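Side-chain contacts in UPF0135 protein SA1388 (PDB 3LNL), which is of unknown function but belongs to the GTP cyclohydrolase I type 2/NIF3 family and assembles into a toroidal hexamer with a dinuclear zinc centre: residues B[70-73]-B[74-78]; B[316-320]-B[321-325]. The protein carries 2 engineered substitutions. One frame throughout, in Å; residues are numbered along the deposited sequence.

Interaction 1 (B[70-73]-B[74-78])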
loop_
_atom_site.group_PDB
_atom_site.type_symbol
_atom_site.label_atom_id
_atom_site.label_comp_id
_atom_site.label_asym_id
_atom_site.label_seq_id
_atom_site.Cartn_x
_atom_site.Cartn_y
_atom_site.Cartn_z
ATOM N N PRO B 70 -22.163 -1.722 16.644
ATOM C CA PRO B 70 -22.685 -2.683 15.674
ATOM C C PRO B 70 -22.322 -4.104 16.112
ATOM O O PRO B 70 -21.161 -4.444 16.314
ATOM C CB PRO B 70 -21.986 -2.268 14.360
ATOM C CG PRO B 70 -20.779 -1.582 14.773
ATOM C CD PRO B 70 -21.035 -0.962 16.100
ATOM N N LEU B 71 -23.321 -4.962 16.253
ATOM C CA LEU B 71 -23.088 -6.313 16.707
ATOM C C LEU B 71 -22.264 -7.064 15.657
ATOM O O LEU B 71 -21.484 -7.964 16.000
ATOM C CB LEU B 71 -24.418 -7.010 16.920
ATOM C CG LEU B 71 -24.443 -8.452 17.418
ATOM C CD1 LEU B 71 -23.746 -8.564 18.818
ATOM C CD2 LEU B 71 -25.865 -8.997 17.442
ATOM N N ILE B 72 -22.499 -6.734 14.396
ATOM C CA ILE B 72 -21.678 -7.259 13.291
ATOM C C ILE B 72 -20.838 -6.102 12.838
ATOM O O ILE B 72 -21.371 -5.068 12.442
ATOM C CB ILE B 72 -22.504 -7.797 12.122
ATOM C CG1 ILE B 72 -23.376 -8.965 12.583
ATOM C CG2 ILE B 72 -21.546 -8.258 10.909
ATOM C CD1 ILE B 72 -24.456 -9.377 11.530
ATOM N N PHE B 73 -19.533 -6.228 12.976
ATOM C CA PHE B 73 -18.643 -5.147 12.583
ATOM C C PHE B 73 -17.799 -5.605 11.432
ATOM O O PHE B 73 -18.068 -5.238 10.299
ATOM C CB PHE B 73 -17.837 -4.621 13.761
ATOM C CG PHE B 73 -16.952 -3.491 13.408
ATOM C CD1 PHE B 73 -17.470 -2.335 12.817
ATOM C CD2 PHE B 73 -15.585 -3.563 13.657
ATOM C CE1 PHE B 73 -16.655 -1.284 12.469
ATOM C CE2 PHE B 73 -14.722 -2.487 13.293
ATOM C CZ PHE B 73 -15.257 -1.360 12.696
ATOM N N LYS B 74 -16.822 -6.453 11.670
ATOM C CA LYS B 74 -16.174 -7.064 10.534
ATOM C C LYS B 74 -17.048 -8.281 10.179
ATOM O O LYS B 74 -17.673 -8.915 11.031
ATOM C CB LYS B 74 -14.706 -7.374 10.843
ATOM C CG LYS B 74 -13.960 -6.091 11.240
ATOM C CD LYS B 74 -12.557 -5.952 10.637
ATOM C CE LYS B 74 -12.047 -4.485 10.655
ATOM N NZ LYS B 74 -11.754 -3.941 12.042
ATOM N N GLY B 75 -17.150 -8.612 8.922
ATOM C CA GLY B 75 -18.135 -9.608 8.608
ATOM C C GLY B 75 -18.023 -10.906 9.433
ATOM O O GLY B 75 -16.927 -11.351 9.825
ATOM N N VAL B 76 -19.169 -11.536 9.687
ATOM C CA VAL B 76 -19.177 -12.808 10.387
ATOM C C VAL B 76 -18.804 -13.887 9.395
ATOM O O VAL B 76 -19.319 -13.884 8.319
ATOM C CB VAL B 76 -20.587 -13.105 10.921
ATOM C CG1 VAL B 76 -20.948 -12.109 12.001
ATOM C CG2 VAL B 76 -21.590 -13.064 9.736
ATOM N N THR B 77 -17.869 -14.776 9.726
ATOM C CA THR B 77 -17.603 -15.925 8.880
ATOM C C THR B 77 -18.339 -17.218 9.322
ATOM O O THR B 77 -18.310 -18.204 8.613
ATOM C CB THR B 77 -16.127 -16.212 8.827
ATOM O OG1 THR B 77 -15.648 -16.391 10.162
ATOM C CG2 THR B 77 -15.366 -15.015 8.111
ATOM N N SER B 78 -18.956 -17.197 10.495
ATOM C CA SER B 78 -19.880 -18.266 10.872
ATOM C C SER B 78 -21.000 -17.817 11.801
ATOM O O SER B 78 -20.906 -16.797 12.432
ATOM C CB SER B 78 -19.121 -19.413 11.521
ATOM O OG SER B 78 -18.715 -19.045 12.797
#

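Interaction 2 (B[316-320]-B[321-325])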
loop_
_atom_site.group_PDB
_atom_site.type_symbol
_atom_site.label_atom_id
_atom_site.label_comp_id
_atom_site.label_asym_id
_atom_site.label_seq_id
_atom_site.Cartn_x
_atom_site.Cartn_y
_atom_site.Cartn_z
ATOM N N LEU B 316 1.117 8.785 29.280
ATOM C CA LEU B 316 2.495 9.261 29.514
ATOM C C LEU B 316 2.881 10.430 28.582
ATOM O O LEU B 316 3.398 11.438 29.012
ATOM C CB LEU B 316 3.500 8.110 29.349
ATOM C CG LEU B 316 4.877 8.342 29.995
ATOM C CD1 LEU B 316 4.707 8.377 31.522
ATOM C CD2 LEU B 316 5.877 7.252 29.570
ATOM N N ASP B 317 2.656 10.244 27.284
ATOM C CA ASP B 317 2.876 11.286 26.284
ATOM C C ASP B 317 2.097 12.567 26.627
ATOM O O ASP B 317 2.682 13.687 26.651
ATOM C CB ASP B 317 2.463 10.797 24.884
ATOM C CG ASP B 317 3.379 9.710 24.379
ATOM O OD1 ASP B 317 4.388 9.443 25.040
ATOM O OD2 ASP B 317 3.082 9.092 23.354
ATOM N N ALA B 318 0.802 12.409 26.884
ATOM C CA ALA B 318 -0.052 13.550 27.254
ATOM C C ALA B 318 0.503 14.312 28.478
ATOM O O ALA B 318 0.647 15.538 28.435
ATOM C CB ALA B 318 -1.503 13.090 27.507
ATOM N N LYS B 319 0.890 13.564 29.515
ATOM C CA LYS B 319 1.438 14.165 30.729
ATOM C C LYS B 319 2.678 15.021 30.411
ATOM O O LYS B 319 2.761 16.218 30.807
ATOM C CB LYS B 319 1.794 13.105 31.777
ATOM C CG LYS B 319 2.197 13.736 33.149
ATOM C CD LYS B 319 1.990 12.778 34.331
ATOM C CE LYS B 319 2.435 13.414 35.673
ATOM N NZ LYS B 319 1.325 14.300 36.218
ATOM N N ILE B 320 3.626 14.441 29.696
ATOM C CA ILE B 320 4.860 15.163 29.427
ATOM C C ILE B 320 4.616 16.403 28.559
ATOM O O ILE B 320 5.287 17.411 28.695
ATOM C CB ILE B 320 5.954 14.238 28.841
ATOM C CG1 ILE B 320 7.352 14.842 29.186
ATOM C CG2 ILE B 320 5.827 14.111 27.345
ATOM C CD1 ILE B 320 8.552 13.936 28.905
ATOM N N HIS B 321 3.615 16.353 27.684
ATOM C CA HIS B 321 3.302 17.504 26.863
ATOM C C HIS B 321 2.296 18.468 27.508
ATOM O O HIS B 321 1.934 19.446 26.914
ATOM C CB HIS B 321 2.771 17.047 25.511
ATOM C CG HIS B 321 3.778 16.311 24.684
ATOM N ND1 HIS B 321 4.967 16.881 24.270
ATOM C CD2 HIS B 321 3.773 15.049 24.207
ATOM C CE1 HIS B 321 5.658 15.982 23.593
ATOM N NE2 HIS B 321 4.954 14.861 23.544
ATOM N N GLY B 322 1.874 18.207 28.736
ATOM C CA GLY B 322 0.930 19.071 29.403
ATOM C C GLY B 322 -0.491 18.954 28.892
ATOM O O GLY B 322 -1.296 19.857 29.126
ATOM N N VAL B 323 -0.831 17.883 28.190
ATOM C CA VAL B 323 -2.190 17.711 27.714
ATOM C C VAL B 323 -2.989 17.011 28.832
ATOM O O VAL B 323 -2.641 15.897 29.283
ATOM C CB VAL B 323 -2.248 16.941 26.370
ATOM C CG1 VAL B 323 -3.748 16.607 25.987
ATOM C CG2 VAL B 323 -1.583 17.753 25.260
ATOM N N ASN B 324 -4.032 17.658 29.330
ATOM C CA ASN B 324 -4.773 17.070 30.396
ATOM C C ASN B 324 -5.868 16.099 29.904
ATOM O O ASN B 324 -6.578 16.394 28.956
ATOM C CB ASN B 324 -5.397 18.154 31.268
ATOM C CG ASN B 324 -4.388 19.091 31.821
ATOM O OD1 ASN B 324 -3.370 18.656 32.358
ATOM N ND2 ASN B 324 -4.636 20.380 31.695
ATOM N N LEU B 325 -5.969 14.939 30.542
ATOM C CA LEU B 325 -6.926 13.917 30.113
ATOM C C LEU B 325 -7.768 13.454 31.286
ATOM O O LEU B 325 -7.305 13.503 32.421
ATOM C CB LEU B 325 -6.214 12.696 29.559
ATOM C CG LEU B 325 -5.246 12.869 28.411
ATOM C CD1 LEU B 325 -4.512 11.501 28.185
ATOM C CD2 LEU B 325 -5.908 13.373 27.152
#

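Interaction 1 (B[70-73]-B[74-78])
The Phe73 ring has the Lys74 side chain running alongside it, both pointing the same way. The touching side of the ring is the one carrying CD2 and CE2. Lys74 CG lies 3.9 Å from Phe73 CD2. Farther out, Lys74 NZ comes to 3.5 Å from Phe73 CE2, beyond the ring outline and tilted out of its plane. The lysine chain is bent at chi2 and chi4 and stays beside the ring. With chi1 at -178°, Phe73 CG lies on the side of the carbonyl carbon, which brings the root of the ring near the next peptide. Lys74 N meets the ring obliquely. The Phe73 side chain also touches Asp27, and a bound bis-tris propane molecule, probably from the crystallisation liquor, lies about 4 Å from that side chain.

These residues belong to the loop between strands 64-67 and 79-80 of the N-terminal NIF3 domain. The same loop begins with the zinc ligands His68 and His69. An apolar contact joins two residues four apart in the chain. Val76 CG1 fits against the fork of Ile72, 4.0 Å from Ile72 CG1, and the two side chains cross at about a right angle. Ile72 CG2 also reaches to 3.9 Å from Lys74 O. Asn28 anchors Ile72 O by a hydrogen bond. Ile72 and Val76 also pack on Val76 of the second subunit.

Interaction 2 (B[316-320]-B[321-325])
Val323 N donates to Ala318 O at 2.8 Å, and Gly322 N donates to Lys319 O at 3.0 Å. These two backbone bonds close a Schellman motif at the C-terminal end of helix 312-321. Gly322 supplies the positive phi that turns the chain off the helix. The bond to Lys319 O arrives from well above the carbonyl plane, 66° out of it, and does not lie on a lone pair. One step earlier, His321 N still makes a regular helical bond to Asp317 O at 3.0 Å.

The His321 ring folds back along the last turn. Its CD2 comes to 3.0 Å from Asp317 O, which meets the ring obliquely. The Asp317 carboxylate does not reach the imidazole. Instead OD1 is hydrogen-bonded to Tyr84 of the third subunit. One face of the imidazole is covered by the methyl branch of Ile320. A chi1 of -154° places this branch between the Ile320 backbone N and carbonyl carbon, where it can overlie the next residue's ring. Ile320 CG2 stands 3.9 Å from the centroid of the His321 ring and only 10° off its normal, a CH-pi contact. The end of the Ile320 side chain leads away, and the side chain packs on Ile87 of the third subunit.

Ala318 carries the apolar side of the cap. Its CB lies 4.1 Å from Val323 CB, the hydrophobic pairing that often accompanies a Schellman motif. Leu325 packs closer, its CD1 3.5 Å from Ala318 CB, tighter than usual van der Waals contact.

The turn leads the chain from helix 312-321 into strand 325-327. Val323 rests on Tyr295 and Val298 of helix 294-299. Leu325 touches Val273 of strand 271-273 and Phe305 of strand 304-307, the strands that pair with its own.

How the interactions relate
Interactions 1 and 2 do not touch. Their centres are 36 Å apart, and their nearest atoms about 23 Å. Interaction 1 belongs to the N-terminal NIF3 domain, interaction 2 to the C-terminal one. The dinuclear centre draws ligands from both parts of the chain: His68, His69 and Asp106 from one, His330 and Glu333 from the other. Interaction 1 is nearer to it, with the Phe73 side chain about 8 Å from that of His69. Interaction 2 lies away from these ligands. Both contacts adjoin a copy of helix 83-93: interaction 1 that of its own chain, interaction 2 that of the third subunit.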